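Local atomic coordinates of glycerol Dehydrogenase (Unidentified, PDB entry 5XN8), a protein that catalyses the NAD-dependent oxidation of glycerol to dihydroxyacetone, as a metal-dependent member of the iron-containing alcohol dehydrogenase family. Residues 152-157 and 232-237; 205-210 and 294-299. All coordinates share one frame; numbering follows the deposited sequence.

How the contacts relate
Contact 1 (152-157 with 232-237) joins the end of a strand of the parallel sheet to helix 228-247, and contact 2 (205-210 with 294-299) joins two helices of the helical part of the chain. Their centres lie about 18 Å apart. Helices 197-223 and 228-247, consecutive in the chain, pack together between them: Ile233 CD1 meets Leu210 CD2 at 3.8 Å, and Ala236 O lies 3.6 Å from Cys206 SG. Both contacts stand back from the bound ligands. The side chain of Ile157 is about 6 Å from that of Thr116, which probably binds NAD(+), and about 12 Å from a bound glycerol; that of Leu210 is about 12 Å from the zinc ion held by Asp171, His254 and His271.

Contact 1: residues 152-157 and 232-237; sequences MDTAII and RIIEAN
Where strand 149-153 turns into helix 154-158, the chain passes beside helix 228-247, with the CA atoms of Thr154 and Ile234 7.8 Å apart. Within 232-237, Ile234 alone meets the other segment, and its two branches divide the work. Ile234 CG2 meets the terminal methyl of Met152, CE, at 3.8 Å, the two side chains sliding past each other in opposite directions; bends at two successive bonds of the methionine fold that methyl back toward the helix. The other branch ends in Ile234 CD1, which rests on Thr154 CG2 at 3.5 Å and on Ile157 CG2 at 3.8 Å, each pair meeting at a slant. Thr154 thus presents its methyl to the isoleucine, while its OG1, turned between the backbone N and the carbonyl carbon (chi1 60°), hydrogen-bonds to Glu231 OE2, three residues before Ile234 on the same helix. Asp153 caps the new helix: its OD1 accepts from Ala155 N at 3.1 Å in a rather bent bond (136° at the hydrogen). In this buried apolar patch a strand-to-helix turn of the parallel, nucleotide-binding-type sheet abuts the helical domain, as in the iron-containing alcohol dehydrogenase family, and Ile157 touches Ala118, between the probable NAD(+)-binding residues Thr116 and Ser119. Strand 10-14 flanks it, with Tyr11 against Met152 and Gln13 against Thr154 and Ile234, while Ile233 and Asn237 carry helix 228-247 onto helices 197-223 and 162-185.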
# COMPACT_ATOMS: atom_id res chain seq x y z
N MET A 152 0.67 34.58 -24.07
CA MET A 152 0.25 33.36 -24.73
C MET A 152 -1.26 33.41 -24.95
O MET A 152 -2.03 33.19 -24.01
CB MET A 152 0.63 32.14 -23.88
CG MET A 152 2.09 32.11 -23.45
SD MET A 152 3.23 31.88 -24.83
CE MET A 152 2.93 30.18 -25.27
N ASP A 153 -1.68 33.73 -26.17
CA ASP A 153 -3.09 33.72 -26.52
C ASP A 153 -3.43 32.32 -26.97
O ASP A 153 -3.10 31.91 -28.09
CB ASP A 153 -3.41 34.75 -27.62
CG ASP A 153 -4.92 34.95 -27.81
OD1 ASP A 153 -5.69 33.99 -27.60
OD2 ASP A 153 -5.33 36.07 -28.15
N THR A 154 -4.12 31.59 -26.09
CA THR A 154 -4.40 30.17 -26.31
C THR A 154 -5.51 29.92 -27.34
O THR A 154 -5.64 28.80 -27.81
CB THR A 154 -4.78 29.50 -24.98
OG1 THR A 154 -5.94 30.14 -24.45
CG2 THR A 154 -3.62 29.61 -23.97
N ALA A 155 -6.30 30.94 -27.66
CA ALA A 155 -7.27 30.86 -28.77
C ALA A 155 -6.56 30.85 -30.12
O ALA A 155 -6.99 30.15 -31.04
CB ALA A 155 -8.26 32.02 -28.69
N ILE A 156 -5.48 31.61 -30.22
CA ILE A 156 -4.64 31.63 -31.44
C ILE A 156 -3.77 30.37 -31.52
O ILE A 156 -3.66 29.76 -32.57
CB ILE A 156 -3.75 32.90 -31.49
CG1 ILE A 156 -4.63 34.15 -31.55
CG2 ILE A 156 -2.79 32.87 -32.68
CD1 ILE A 156 -3.90 35.45 -31.32
N ILE A 157 -3.15 30.00 -30.40
CA ILE A 157 -2.28 28.82 -30.35
C ILE A 157 -3.04 27.52 -30.65
O ILE A 157 -2.53 26.66 -31.37
CB ILE A 157 -1.53 28.73 -29.00
CG1 ILE A 157 -0.52 29.88 -28.88
CG2 ILE A 157 -0.80 27.40 -28.85
CD1 ILE A 157 -0.14 30.24 -27.46
N ARG A 232 -2.94 23.85 -19.59
CA ARG A 232 -1.90 23.25 -18.75
C ARG A 232 -0.66 22.87 -19.57
O ARG A 232 0.47 23.05 -19.11
CB ARG A 232 -2.40 21.99 -18.02
CG ARG A 232 -3.59 22.16 -17.09
CD ARG A 232 -3.28 22.99 -15.86
NE ARG A 232 -4.50 23.24 -15.07
CZ ARG A 232 -5.07 22.37 -14.21
NH1 ARG A 232 -4.55 21.16 -14.00
NH2 ARG A 232 -6.17 22.72 -13.56
N ILE A 233 -0.89 22.33 -20.77
CA ILE A 233 0.19 21.92 -21.66
C ILE A 233 0.93 23.10 -22.28
O ILE A 233 2.14 23.04 -22.45
CB ILE A 233 -0.32 20.92 -22.74
CG1 ILE A 233 -0.61 19.56 -22.09
CG2 ILE A 233 0.65 20.75 -23.91
CD1 ILE A 233 0.61 18.75 -21.69
N ILE A 234 0.20 24.16 -22.63
CA ILE A 234 0.83 25.41 -23.10
C ILE A 234 1.74 26.02 -22.02
O ILE A 234 2.80 26.56 -22.33
CB ILE A 234 -0.22 26.43 -23.59
CG1 ILE A 234 -0.84 25.95 -24.91
CG2 ILE A 234 0.40 27.82 -23.81
CD1 ILE A 234 -2.11 26.70 -25.30
N GLU A 235 1.32 25.93 -20.76
CA GLU A 235 2.14 26.42 -19.64
C GLU A 235 3.35 25.51 -19.42
O GLU A 235 4.46 26.00 -19.20
CB GLU A 235 1.31 26.49 -18.36
CG GLU A 235 2.01 27.23 -17.22
CD GLU A 235 1.39 27.01 -15.86
OE1 GLU A 235 0.19 26.67 -15.80
OE2 GLU A 235 2.10 27.18 -14.84
N ALA A 236 3.11 24.20 -19.46
CA ALA A 236 4.19 23.21 -19.40
C ALA A 236 5.23 23.46 -20.50
O ALA A 236 6.43 23.54 -20.21
CB ALA A 236 3.63 21.80 -19.52
N ASN A 237 4.75 23.60 -21.73
CA ASN A 237 5.59 23.82 -22.91
C ASN A 237 6.37 25.13 -22.91
O ASN A 237 7.44 25.20 -23.53
CB ASN A 237 4.75 23.76 -24.21
CG ASN A 237 4.35 22.36 -24.60
OD1 ASN A 237 4.56 21.39 -23.86
ND2 ASN A 237 3.77 22.23 -25.80

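Contact 2: residues 205-210 and 294-299; sequences LCYDTL and ETVLGF
Tyr207 and Leu210, one turn apart on helix 197-223, bridge to Thr295, Val296 and Phe299 of helix 290-303. The axes of the two short helical segments cross at 57° and come no closer than 12.3 Å, a wide separation spanned largely by the two aromatic side chains. Ahead of the first bridge, and within its own helix, Leu205 O accepts from both Thr209 N and Thr209 OG1, which approach from opposite faces of the carbonyl plane. Tyr207 extends its ring outward from the helix with CG opposite the backbone N (chi1 176°), and its phenol oxygen does the touching. Tyr207 OH lies 3.6 Å from Thr295 OG1, the two side chains coming from opposite directions, and 4.0 Å from Val296 CG2, which stands obliquely to the ring. Behind this tip, Phe177 meets the tyrosine ring edge-to-face, and Trp176 also packs against it. At Leu210 the neighbouring helix reaches back. Phe299 places CE1 3.4 Å from the carbonyl O of Leu210, obliquely to the ring, and CZ 3.9 Å from Leu210 CB. Leu173 of helix 162-185 touches both Leu210 and Phe299, joining a third helix to this part of the contact, and Met169 also packs on Leu210. Tyr207 OH and Thr295 OG1 are too far apart for a firm hydrogen bond, and Phe299 CE1 is set against a carbonyl of the other helix's backbone. The pairing therefore depends on shape and apolar burial, two aromatic side chains, one from each helix, reaching across the space between them.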
# COMPACT_ATOMS: atom_id res chain seq x y z
N LEU A 205 7.38 19.14 -12.57
CA LEU A 205 5.98 19.44 -12.86
C LEU A 205 5.71 19.44 -14.36
O LEU A 205 4.66 18.98 -14.81
CB LEU A 205 5.58 20.79 -12.26
CG LEU A 205 4.10 21.17 -12.41
CD1 LEU A 205 3.21 20.22 -11.61
CD2 LEU A 205 3.89 22.61 -11.99
N CYS A 206 6.63 19.98 -15.14
CA CYS A 206 6.56 19.91 -16.60
C CYS A 206 6.28 18.49 -17.08
O CYS A 206 5.32 18.23 -17.82
CB CYS A 206 7.86 20.42 -17.21
SG CYS A 206 7.88 20.53 -18.99
N TYR A 207 7.11 17.56 -16.60
CA TYR A 207 7.05 16.15 -16.97
C TYR A 207 5.75 15.47 -16.53
O TYR A 207 5.13 14.77 -17.33
CB TYR A 207 8.27 15.40 -16.40
CG TYR A 207 8.30 13.91 -16.63
CD1 TYR A 207 8.37 13.38 -17.92
CD2 TYR A 207 8.27 13.02 -15.56
CE1 TYR A 207 8.40 12.01 -18.13
CE2 TYR A 207 8.30 11.66 -15.76
CZ TYR A 207 8.36 11.15 -17.05
OH TYR A 207 8.37 9.79 -17.27
N ASP A 208 5.34 15.68 -15.27
CA ASP A 208 4.09 15.09 -14.76
C ASP A 208 2.86 15.65 -15.46
O ASP A 208 1.86 14.95 -15.62
CB ASP A 208 3.94 15.31 -13.24
CG ASP A 208 5.02 14.59 -12.42
OD1 ASP A 208 5.52 13.52 -12.83
OD2 ASP A 208 5.36 15.12 -11.33
N THR A 209 2.93 16.92 -15.84
CA THR A 209 1.85 17.58 -16.58
C THR A 209 1.71 17.00 -17.99
O THR A 209 0.59 16.77 -18.44
CB THR A 209 2.07 19.11 -16.66
OG1 THR A 209 2.15 19.64 -15.33
CG2 THR A 209 0.93 19.80 -17.38
N LEU A 210 2.82 16.74 -18.67
CA LEU A 210 2.76 16.07 -19.99
C LEU A 210 2.05 14.72 -19.91
O LEU A 210 1.16 14.44 -20.71
CB LEU A 210 4.14 15.86 -20.59
CG LEU A 210 4.91 17.08 -21.07
CD1 LEU A 210 6.31 16.69 -21.50
CD2 LEU A 210 4.19 17.76 -22.21
N GLU A 294 9.55 2.82 -20.73
CA GLU A 294 8.23 2.48 -21.28
C GLU A 294 7.16 3.58 -21.17
O GLU A 294 6.32 3.71 -22.07
CB GLU A 294 7.71 1.17 -20.67
CG GLU A 294 8.43 -0.06 -21.17
CD GLU A 294 7.85 -1.36 -20.63
OE1 GLU A 294 6.79 -1.33 -19.95
OE2 GLU A 294 8.45 -2.44 -20.85
N THR A 295 7.18 4.36 -20.08
CA THR A 295 6.28 5.51 -19.96
C THR A 295 6.59 6.60 -20.99
O THR A 295 5.67 7.23 -21.52
CB THR A 295 6.24 6.12 -18.53
OG1 THR A 295 5.98 7.52 -18.68
CG2 THR A 295 7.49 6.03 -17.76
N VAL A 296 7.88 6.81 -21.28
CA VAL A 296 8.31 7.80 -22.27
C VAL A 296 8.04 7.31 -23.70
O VAL A 296 7.56 8.08 -24.54
CB VAL A 296 9.80 8.16 -22.09
CG1 VAL A 296 10.30 9.06 -23.22
CG2 VAL A 296 10.00 8.85 -20.76
N LEU A 297 8.38 6.06 -23.99
CA LEU A 297 8.02 5.44 -25.26
C LEU A 297 6.51 5.49 -25.50
O LEU A 297 6.05 5.88 -26.58
CB LEU A 297 8.47 3.97 -25.28
CG LEU A 297 9.95 3.65 -25.49
CD1 LEU A 297 10.16 2.17 -25.25
CD2 LEU A 297 10.46 4.07 -26.88
N GLY A 298 5.75 5.11 -24.47
CA GLY A 298 4.29 5.15 -24.51
C GLY A 298 3.72 6.52 -24.75
O GLY A 298 2.81 6.68 -25.55
N PHE A 299 4.29 7.52 -24.09
CA PHE A 299 3.90 8.92 -24.31
C PHE A 299 4.19 9.35 -25.74
O PHE A 299 3.29 9.85 -26.42
CB PHE A 299 4.63 9.85 -23.32
CG PHE A 299 4.38 11.31 -23.58
CD1 PHE A 299 3.22 11.92 -23.11
CD2 PHE A 299 5.30 12.08 -24.28
CE1 PHE A 299 2.97 13.25 -23.36
CE2 PHE A 299 5.07 13.42 -24.52
CZ PHE A 299 3.89 14.00 -24.06